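Local coordinates for protein toluene, o-xylene monooxygenase oxygenase subunit (Pseudomonas stutzeri, PDB 2INC) that forms part of the oxygenase component of a bacterial monooxygenase that probably hydroxylates aromatic rings such as those of toluene and o-xylene, at residues B[66-71]-B[265-270]; B[81-86]-B[155-160]; B[88-93]-B[159-164]. One frame throughout, in Å; residues are numbered along the deposited sequence.

Contact 1 (B[66-71]-B[265-270]); sequences NAFRDP and VKMALE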
loop_
_atom_site.group_PDB
_atom_site.type_symbol
_atom_site.label_atom_id
_atom_site.label_comp_id
_atom_site.label_asym_id
_atom_site.label_seq_id
_atom_site.Cartn_x
_atom_site.Cartn_y
_atom_site.Cartn_z
ATOM N N ASN B 66 -31.946 -10.209 -4.660
ATOM C CA ASN B 66 -30.911 -9.222 -4.265
ATOM C C ASN B 66 -30.709 -8.974 -2.777
ATOM O O ASN B 66 -29.656 -8.450 -2.407
ATOM C CB ASN B 66 -31.037 -7.878 -4.990
ATOM C CG ASN B 66 -30.454 -7.912 -6.447
ATOM O OD1 ASN B 66 -29.299 -8.305 -6.704
ATOM N ND2 ASN B 66 -31.252 -7.438 -7.366
ATOM N N ALA B 67 -31.703 -9.334 -1.943
ATOM C CA ALA B 67 -31.551 -9.282 -0.496
ATOM C C ALA B 67 -30.543 -10.304 0.073
ATOM O O ALA B 67 -30.143 -10.187 1.216
ATOM C CB ALA B 67 -32.892 -9.439 0.217
ATOM N N PHE B 68 -30.130 -11.284 -0.715
ATOM C CA PHE B 68 -29.209 -12.279 -0.211
ATOM C C PHE B 68 -27.877 -11.666 0.201
ATOM O O PHE B 68 -27.333 -10.796 -0.492
ATOM C CB PHE B 68 -28.933 -13.366 -1.282
ATOM C CG PHE B 68 -27.921 -14.403 -0.830
ATOM C CD1 PHE B 68 -28.265 -15.347 0.145
ATOM C CD2 PHE B 68 -26.601 -14.401 -1.330
ATOM C CE1 PHE B 68 -27.316 -16.291 0.619
ATOM C CE2 PHE B 68 -25.667 -15.351 -0.885
ATOM C CZ PHE B 68 -26.004 -16.287 0.069
ATOM N N ARG B 69 -27.342 -12.146 1.328
ATOM C CA ARG B 69 -26.072 -11.681 1.864
ATOM C C ARG B 69 -25.219 -12.902 2.217
ATOM O O ARG B 69 -25.664 -13.764 2.971
ATOM C CB ARG B 69 -26.297 -10.788 3.110
ATOM C CG ARG B 69 -27.182 -9.557 2.867
ATOM C CD ARG B 69 -26.386 -8.517 2.063
ATOM N NE ARG B 69 -27.149 -7.274 1.767
ATOM C CZ ARG B 69 -27.881 -7.074 0.669
ATOM N NH1 ARG B 69 -28.507 -5.912 0.492
ATOM N NH2 ARG B 69 -28.015 -7.998 -0.269
ATOM N N ASP B 70 -23.998 -12.978 1.667
ATOM C CA ASP B 70 -22.971 -13.960 2.077
ATOM C C ASP B 70 -22.680 -13.796 3.564
ATOM O O ASP B 70 -22.258 -12.709 3.974
ATOM C CB ASP B 70 -21.661 -13.684 1.323
ATOM C CG ASP B 70 -20.522 -14.633 1.707
ATOM O OD1 ASP B 70 -19.378 -14.467 1.166
ATOM O OD2 ASP B 70 -20.763 -15.573 2.504
ATOM N N PRO B 71 -22.872 -14.878 4.368
ATOM C CA PRO B 71 -22.568 -14.796 5.815
ATOM C C PRO B 71 -21.088 -14.518 6.130
ATOM O O PRO B 71 -20.789 -13.908 7.170
ATOM C CB PRO B 71 -23.031 -16.179 6.354
ATOM C CG PRO B 71 -22.999 -17.083 5.184
ATOM C CD PRO B 71 -23.410 -16.210 4.000
ATOM N N VAL B 265 -30.349 -21.392 1.239
ATOM C CA VAL B 265 -31.501 -22.274 1.465
ATOM C C VAL B 265 -32.384 -21.582 2.514
ATOM O O VAL B 265 -33.629 -21.513 2.349
ATOM C CB VAL B 265 -31.069 -23.648 1.932
ATOM C CG1 VAL B 265 -32.259 -24.400 2.622
ATOM C CG2 VAL B 265 -30.512 -24.447 0.757
ATOM N N LYS B 266 -31.751 -21.028 3.550
ATOM C CA LYS B 266 -32.500 -20.305 4.568
ATOM C C LYS B 266 -33.400 -19.256 3.939
ATOM O O LYS B 266 -34.621 -19.148 4.247
ATOM C CB LYS B 266 -31.564 -19.655 5.580
ATOM C CG LYS B 266 -32.304 -19.007 6.737
ATOM C CD LYS B 266 -31.373 -18.554 7.792
ATOM C CE LYS B 266 -32.126 -17.762 8.836
ATOM N NZ LYS B 266 -31.197 -16.943 9.685
ATOM N N MET B 267 -32.796 -18.430 3.083
ATOM C CA MET B 267 -33.555 -17.389 2.426
ATOM C C MET B 267 -34.671 -17.977 1.574
ATOM O O MET B 267 -35.790 -17.492 1.619
ATOM C CB MET B 267 -32.627 -16.500 1.609
ATOM C CG MET B 267 -33.382 -15.506 0.790
ATOM S SD MET B 267 -32.172 -14.508 -0.080
ATOM C CE MET B 267 -33.230 -13.299 -0.844
ATOM N N ALA B 268 -34.378 -19.011 0.786
ATOM C CA ALA B 268 -35.384 -19.659 -0.029
ATOM C C ALA B 268 -36.591 -20.135 0.798
ATOM O O ALA B 268 -37.730 -19.998 0.359
ATOM C CB ALA B 268 -34.770 -20.822 -0.822
ATOM N N LEU B 269 -36.334 -20.649 2.001
ATOM C CA LEU B 269 -37.413 -21.161 2.882
ATOM C C LEU B 269 -38.339 -20.056 3.409
ATOM O O LEU B 269 -39.345 -20.358 4.025
ATOM C CB LEU B 269 -36.835 -21.953 4.048
ATOM C CG LEU B 269 -36.058 -23.220 3.675
ATOM C CD1 LEU B 269 -35.831 -24.103 4.941
ATOM C CD2 LEU B 269 -36.740 -23.987 2.614
ATOM N N GLU B 270 -38.015 -18.791 3.168
ATOM C CA GLU B 270 -38.926 -17.690 3.513
ATOM C C GLU B 270 -40.205 -17.718 2.674
ATOM O O GLU B 270 -41.244 -17.214 3.100
ATOM C CB GLU B 270 -38.258 -16.327 3.341
ATOM C CG GLU B 270 -37.097 -16.007 4.277
ATOM C CD GLU B 270 -36.333 -14.774 3.791
ATOM O OE1 GLU B 270 -36.724 -14.197 2.743
ATOM O OE2 GLU B 270 -35.346 -14.380 4.453
#

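Contact 2 (B[81-86]-B[155-160]); sequences LLQDGQ and HLRWLT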
loop_
_atom_site.group_PDB
_atom_site.type_symbol
_atom_site.label_atom_id
_atom_site.label_comp_id
_atom_site.label_asym_id
_atom_site.label_seq_id
_atom_site.Cartn_x
_atom_site.Cartn_y
_atom_site.Cartn_z
ATOM N N LEU B 81 -6.765 -11.668 0.788
ATOM C CA LEU B 81 -6.079 -11.642 2.075
ATOM C C LEU B 81 -6.169 -12.999 2.788
ATOM O O LEU B 81 -5.170 -13.520 3.294
ATOM C CB LEU B 81 -6.645 -10.571 3.011
ATOM C CG LEU B 81 -6.148 -9.155 2.768
ATOM C CD1 LEU B 81 -6.999 -8.190 3.622
ATOM C CD2 LEU B 81 -4.662 -9.052 3.159
ATOM N N LEU B 82 -7.362 -13.564 2.813
ATOM C CA LEU B 82 -7.629 -14.799 3.541
ATOM C C LEU B 82 -6.844 -15.907 2.885
ATOM O O LEU B 82 -6.136 -16.684 3.548
ATOM C CB LEU B 82 -9.124 -15.115 3.447
ATOM C CG LEU B 82 -9.820 -16.153 4.354
ATOM C CD1 LEU B 82 -10.898 -16.855 3.575
ATOM C CD2 LEU B 82 -8.978 -17.134 5.025
ATOM N N GLN B 83 -6.973 -15.994 1.568
ATOM C CA GLN B 83 -6.363 -17.119 0.858
ATOM C C GLN B 83 -4.859 -17.028 0.649
ATOM O O GLN B 83 -4.185 -18.053 0.538
ATOM C CB GLN B 83 -7.073 -17.389 -0.455
ATOM C CG GLN B 83 -8.506 -17.823 -0.289
ATOM C CD GLN B 83 -8.672 -19.145 0.431
ATOM O OE1 GLN B 83 -8.470 -19.233 1.635
ATOM N NE2 GLN B 83 -9.122 -20.167 -0.288
ATOM N N ASP B 84 -4.312 -15.818 0.605
ATOM C CA ASP B 84 -2.871 -15.702 0.679
ATOM C C ASP B 84 -2.358 -16.215 2.039
ATOM O O ASP B 84 -1.325 -16.851 2.089
ATOM C CB ASP B 84 -2.434 -14.264 0.424
ATOM C CG ASP B 84 -0.962 -14.127 0.312
ATOM O OD1 ASP B 84 -0.343 -14.735 -0.619
ATOM O OD2 ASP B 84 -0.426 -13.371 1.130
ATOM N N GLY B 85 -3.067 -15.971 3.149
ATOM C CA GLY B 85 -2.617 -16.597 4.434
ATOM C C GLY B 85 -2.659 -18.126 4.380
ATOM O O GLY B 85 -1.678 -18.812 4.679
ATOM N N GLN B 86 -3.777 -18.676 3.937
ATOM C CA GLN B 86 -3.947 -20.129 3.791
ATOM C C GLN B 86 -2.968 -20.749 2.809
ATOM O O GLN B 86 -2.516 -21.891 3.031
ATOM C CB GLN B 86 -5.393 -20.426 3.366
ATOM C CG GLN B 86 -6.387 -20.077 4.495
ATOM C CD GLN B 86 -6.155 -20.936 5.750
ATOM O OE1 GLN B 86 -6.130 -22.172 5.675
ATOM N NE2 GLN B 86 -5.984 -20.282 6.902
ATOM N N HIS B 155 -12.195 -24.063 -5.939
ATOM C CA HIS B 155 -12.087 -25.371 -6.564
ATOM C C HIS B 155 -10.856 -25.370 -7.464
ATOM O O HIS B 155 -10.194 -26.397 -7.593
ATOM C CB HIS B 155 -13.320 -25.685 -7.463
ATOM C CG HIS B 155 -14.635 -25.868 -6.713
ATOM N ND1 HIS B 155 -14.758 -26.513 -5.497
ATOM C CD2 HIS B 155 -15.883 -25.487 -7.047
ATOM C CE1 HIS B 155 -16.020 -26.519 -5.117
ATOM N NE2 HIS B 155 -16.727 -25.913 -6.045
ATOM N N LEU B 156 -10.532 -24.225 -8.051
ATOM C CA LEU B 156 -9.276 -24.130 -8.855
ATOM C C LEU B 156 -8.027 -24.299 -7.961
ATOM O O LEU B 156 -7.039 -24.940 -8.328
ATOM C CB LEU B 156 -9.214 -22.779 -9.564
ATOM C CG LEU B 156 -7.904 -22.447 -10.363
ATOM C CD1 LEU B 156 -7.528 -23.630 -11.274
ATOM C CD2 LEU B 156 -7.938 -21.136 -11.155
ATOM N N ARG B 157 -8.124 -23.756 -6.759
ATOM C CA ARG B 157 -7.062 -23.898 -5.769
ATOM C C ARG B 157 -6.873 -25.389 -5.470
ATOM O O ARG B 157 -5.735 -25.870 -5.421
ATOM C CB ARG B 157 -7.521 -23.181 -4.504
ATOM C CG ARG B 157 -6.457 -23.179 -3.409
ATOM C CD ARG B 157 -7.072 -22.817 -2.118
ATOM N NE ARG B 157 -6.039 -22.821 -1.050
ATOM C CZ ARG B 157 -6.255 -23.105 0.240
ATOM N NH1 ARG B 157 -5.222 -23.098 1.095
ATOM N NH2 ARG B 157 -7.461 -23.393 0.704
ATOM N N TRP B 158 -7.968 -26.146 -5.299
ATOM C CA TRP B 158 -7.796 -27.569 -4.957
ATOM C C TRP B 158 -7.181 -28.335 -6.127
ATOM O O TRP B 158 -6.264 -29.173 -5.958
ATOM C CB TRP B 158 -9.123 -28.229 -4.577
ATOM C CG TRP B 158 -9.872 -27.651 -3.503
ATOM C CD1 TRP B 158 -9.474 -26.675 -2.630
ATOM C CD2 TRP B 158 -11.193 -28.037 -3.105
ATOM N NE1 TRP B 158 -10.494 -26.419 -1.719
ATOM C CE2 TRP B 158 -11.563 -27.218 -2.024
ATOM C CE3 TRP B 158 -12.148 -28.957 -3.615
ATOM C CZ2 TRP B 158 -12.795 -27.319 -1.402
ATOM C CZ3 TRP B 158 -13.391 -29.044 -2.997
ATOM C CH2 TRP B 158 -13.704 -28.225 -1.894
ATOM N N LEU B 159 -7.676 -28.070 -7.336
ATOM C CA LEU B 159 -7.067 -28.643 -8.530
ATOM C C LEU B 159 -5.563 -28.334 -8.547
ATOM O O LEU B 159 -4.755 -29.225 -8.844
ATOM C CB LEU B 159 -7.731 -28.119 -9.814
ATOM C CG LEU B 159 -7.045 -28.176 -11.189
ATOM C CD1 LEU B 159 -6.889 -29.613 -11.621
ATOM C CD2 LEU B 159 -7.918 -27.445 -12.179
ATOM N N THR B 160 -5.193 -27.094 -8.211
ATOM C CA THR B 160 -3.799 -26.665 -8.326
ATOM C C THR B 160 -2.902 -27.420 -7.311
ATOM O O THR B 160 -1.800 -27.889 -7.671
ATOM C CB THR B 160 -3.730 -25.136 -8.224
ATOM O OG1 THR B 160 -4.527 -24.557 -9.290
ATOM C CG2 THR B 160 -2.305 -24.620 -8.285
HETATM O O HOH W 1 -7.041 -23.609 3.726
#

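Contact 3 (B[88-93]-B[159-164]); sequences SYVQGL and LTHTAY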
loop_
_atom_site.group_PDB
_atom_site.type_symbol
_atom_site.label_atom_id
_atom_site.label_comp_id
_atom_site.label_asym_id
_atom_site.label_seq_id
_atom_site.Cartn_x
_atom_site.Cartn_y
_atom_site.Cartn_z
ATOM N N SER B 88 0.050 -19.482 2.230
ATOM C CA SER B 88 1.375 -19.429 2.893
ATOM C C SER B 88 1.492 -20.676 3.741
ATOM O O SER B 88 2.559 -21.235 3.876
ATOM C CB SER B 88 1.481 -18.208 3.801
ATOM O OG SER B 88 1.526 -17.023 3.018
ATOM N N TYR B 89 0.383 -21.088 4.354
ATOM C CA TYR B 89 0.390 -22.307 5.131
ATOM C C TYR B 89 0.608 -23.576 4.275
ATOM O O TYR B 89 1.509 -24.376 4.540
ATOM C CB TYR B 89 -0.884 -22.390 5.963
ATOM C CG TYR B 89 -1.122 -23.729 6.609
ATOM C CD1 TYR B 89 -0.254 -24.226 7.599
ATOM C CD2 TYR B 89 -2.213 -24.492 6.266
ATOM C CE1 TYR B 89 -0.464 -25.469 8.174
ATOM C CE2 TYR B 89 -2.418 -25.742 6.821
ATOM C CZ TYR B 89 -1.537 -26.212 7.794
ATOM O OH TYR B 89 -1.748 -27.420 8.406
ATOM N N VAL B 90 -0.209 -23.776 3.266
ATOM C CA VAL B 90 -0.064 -24.960 2.422
ATOM C C VAL B 90 1.265 -24.987 1.715
ATOM O O VAL B 90 1.925 -26.030 1.671
ATOM C CB VAL B 90 -1.249 -25.066 1.408
ATOM C CG1 VAL B 90 -0.966 -26.159 0.378
ATOM C CG2 VAL B 90 -2.493 -25.350 2.168
ATOM N N GLN B 91 1.704 -23.856 1.193
ATOM C CA GLN B 91 2.960 -23.858 0.467
ATOM C C GLN B 91 4.133 -24.073 1.445
ATOM O O GLN B 91 5.093 -24.742 1.095
ATOM C CB GLN B 91 3.122 -22.651 -0.493
ATOM C CG GLN B 91 1.828 -22.374 -1.391
ATOM C CD GLN B 91 1.529 -23.402 -2.554
ATOM O OE1 GLN B 91 2.417 -23.769 -3.332
ATOM N NE2 GLN B 91 0.264 -23.842 -2.664
ATOM N N GLY B 92 4.001 -23.612 2.691
ATOM C CA GLY B 92 4.982 -23.954 3.670
ATOM C C GLY B 92 5.044 -25.447 3.913
ATOM O O GLY B 92 6.143 -26.001 3.985
ATOM N N LEU B 93 3.880 -26.090 4.103
ATOM C CA LEU B 93 3.815 -27.552 4.262
ATOM C C LEU B 93 4.492 -28.245 3.139
ATOM O O LEU B 93 5.298 -29.141 3.372
ATOM C CB LEU B 93 2.399 -28.095 4.278
ATOM C CG LEU B 93 1.715 -27.944 5.628
ATOM C CD1 LEU B 93 0.224 -28.391 5.561
ATOM C CD2 LEU B 93 2.526 -28.733 6.690
ATOM N N LEU B 159 -7.676 -28.070 -7.336
ATOM C CA LEU B 159 -7.067 -28.643 -8.530
ATOM C C LEU B 159 -5.563 -28.334 -8.547
ATOM O O LEU B 159 -4.755 -29.225 -8.844
ATOM C CB LEU B 159 -7.731 -28.119 -9.814
ATOM C CG LEU B 159 -7.045 -28.176 -11.189
ATOM C CD1 LEU B 159 -6.889 -29.613 -11.621
ATOM C CD2 LEU B 159 -7.918 -27.445 -12.179
ATOM N N THR B 160 -5.193 -27.094 -8.211
ATOM C CA THR B 160 -3.799 -26.665 -8.326
ATOM C C THR B 160 -2.902 -27.420 -7.311
ATOM O O THR B 160 -1.800 -27.889 -7.671
ATOM C CB THR B 160 -3.730 -25.136 -8.224
ATOM O OG1 THR B 160 -4.527 -24.557 -9.290
ATOM C CG2 THR B 160 -2.305 -24.620 -8.285
ATOM N N HIS B 161 -3.367 -27.571 -6.075
ATOM C CA HIS B 161 -2.641 -28.366 -5.064
ATOM C C HIS B 161 -2.433 -29.768 -5.606
ATOM O O HIS B 161 -1.348 -30.366 -5.465
ATOM C CB HIS B 161 -3.457 -28.587 -3.764
ATOM C CG HIS B 161 -3.813 -27.355 -2.986
ATOM N ND1 HIS B 161 -3.007 -26.229 -2.917
ATOM C CD2 HIS B 161 -4.853 -27.128 -2.135
ATOM C CE1 HIS B 161 -3.546 -25.359 -2.072
ATOM N NE2 HIS B 161 -4.664 -25.879 -1.590
ATOM N N THR B 162 -3.495 -30.355 -6.155
ATOM C CA THR B 162 -3.458 -31.732 -6.628
ATOM C C THR B 162 -2.470 -31.852 -7.807
ATOM O O THR B 162 -1.671 -32.760 -7.850
ATOM C CB THR B 162 -4.886 -32.191 -7.116
ATOM O OG1 THR B 162 -5.828 -31.908 -6.081
ATOM C CG2 THR B 162 -4.885 -33.685 -7.352
ATOM N N ALA B 163 -2.513 -30.911 -8.730
ATOM C CA ALA B 163 -1.528 -30.862 -9.851
ATOM C C ALA B 163 -0.067 -30.818 -9.325
ATOM O O ALA B 163 0.807 -31.557 -9.791
ATOM C CB ALA B 163 -1.793 -29.679 -10.738
ATOM N N TYR B 164 0.190 -29.961 -8.337
ATOM C CA TYR B 164 1.528 -29.803 -7.780
ATOM C C TYR B 164 2.028 -31.096 -7.130
ATOM O O TYR B 164 3.137 -31.626 -7.440
ATOM C CB TYR B 164 1.465 -28.667 -6.697
ATOM C CG TYR B 164 2.851 -28.382 -6.122
ATOM C CD1 TYR B 164 3.623 -27.382 -6.663
ATOM C CD2 TYR B 164 3.361 -29.118 -5.025
ATOM C CE1 TYR B 164 4.885 -27.086 -6.185
ATOM C CE2 TYR B 164 4.658 -28.837 -4.515
ATOM C CZ TYR B 164 5.400 -27.800 -5.128
ATOM O OH TYR B 164 6.690 -27.464 -4.709
#

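Contact 1 (B[66-71]-B[265-270])
The Phe-68 ring presents an edge, not a face, to Met-267: SD stands 5.3 Å from the ring centroid and 82° off the ring normal, so the sulfur lies close to the ring plane. This is a Met-aromatic contact of the edge-on kind. The sulfur has slid in beside the root of the phenylalanine, with Phe-68 CB 3.6 Å from Met-267 SD and Phe-68 CD1 4.0 Å from the same atom. The second flat group, the guanidinium of Arg-69, plays its part within the loop. Arg-69 NH2 reaches Asn-66 O at 2.7 Å, in the carbonyl plane and on a lone pair, and it also reaches Phe-68 O at 2.9 Å, this time from above the carbonyl plane. One nitrogen thus bridges the carbonyls of Asn-66 and Phe-68.

Met-267 gets there by being straight: CG lies anti to the backbone N (chi1 173°) and the rest of the chain is extended, which carries the thioether out from the helix to the loop. Its methyl ends against the backbone, with Met-267 CE 3.7 Å from Phe-68 N, and Ala-67 CB is 4.0 Å from Met-267 CE. Met-267 and Phe-68 are both buried, whereas Ala-67 closes the contact at an exposed margin.

Beyond the sulfur, the Phe-68 side chain touches Ile-144 and Cys-147 of helix 142-172 and Ala-263 and Leu-264 of helix 241-268. Thr-143 OG1 hydrogen-bonds Phe-68 O as well. The arrangement is a loop-to-helix packing of apolar side chains, with a Met-aromatic contact, in which the loop ahead of helix 76-99 seats an aromatic ring between two helices of the helical bundle of this ferritin-like hydroxylase family.

Contact 2 (B[81-86]-B[155-160])
Arg-157 NH2 donates to a water 3.1 Å away, which lies at the edge of the guanidinium, in its plane. That water passes the link on to the other helix by donating to Gln-86 OE1 at 2.6 Å, so Arg-157 and Gln-86 are joined through one water. The same NH2 also forms a salt bridge with Asp-253 OD2 of helix 241-268, and two acceptors therefore grip it. Arg-157 and Gln-86 also touch directly, with Arg-157 NH1 3.5 Å from Gln-86 CB.

Gln-83 comes in beside the same arginine, its NE2 3.8 Å from both Arg-157 CD and Arg-157 NH2. The amide and guanidinium planes stand 65° apart, so this is a steep crossing and not a stack. NE2 has its bond elsewhere, to Asp-253 OD1, so a single carboxylate holds the ends of both Gln-83 and Arg-157, while Trp-158 NE1 also bonds to its OD2. A second carboxylate, Glu-87, takes Arg-157 NE in another salt bridge.

The arginine spans the gap because its CG is anti to the backbone N (chi1 -176°) and the chain runs extended as far as NE. A leucine in its place has no guanidinium, and would probably leave Glu-87 and Asp-253 without this counter-charge and the water at Gln-86 without its donor.

What results is a buried polar, charge-paired layer between helices 76-99, 142-172 and 241-268, packed together in a bundle of the ferritin-like type.

Contact 3 (B[88-93]-B[159-164])
His-161, which buries more surface here than any other residue, sets the CE1/ND1 side of its imidazole against Val-90 and Gln-91, the residues facing it on the other helix. The CE1 corner leads: Val-90 CG1 lies 3.6 Å from His-161 CE1 and 3.9 Å from His-161 ND1. The methyl meets the ring at a slant, and the two side chains run at about a right angle to each other. CG1 is anti to the valine's backbone N (chi1 170°), which swings this branch across to the imidazole.

Gln-91 approaches from the edge of the ring, near its plane. The side chain does not set out toward His-161, but it bends at chi2 (-72°) and brings the amide round to it, with planes only 28° apart. Gln-91 NE2 ends 4.1 Å from His-161 ND1, a distance of van der Waals packing, so the amide borders the imidazole without a close polar bond to it.

The histidine also touches Leu-246 and Gln-250 of helix 241-268. Together these residues make a mixed apolar and polar interface where three long helices meet, a side-chain packing layer in the helical bundle of a ferritin-like hydroxylase subunit.

In the fold
From the N terminus, the loop after helix 46-56 supplies the first half of contact 1 and then leads into helix 76-99. That helix gives contact 2 from 81-86 and contact 3 from 88-93. Later, helix 142-172 answers both in the same order, at 155-160 and 159-164, so the two helices run in the same general sense. The two contacts share Leu-159 and Thr-160, their centres are 8 Å apart, and both reach a second copy of the subunit. Contact 1 closes last, when the chain reaches the end region of helix 241-268, at 265-270, joining it to the loop before helix 76-99. Its long loop encloses the other two, whose centres lie about 26 and 33 Å from its own.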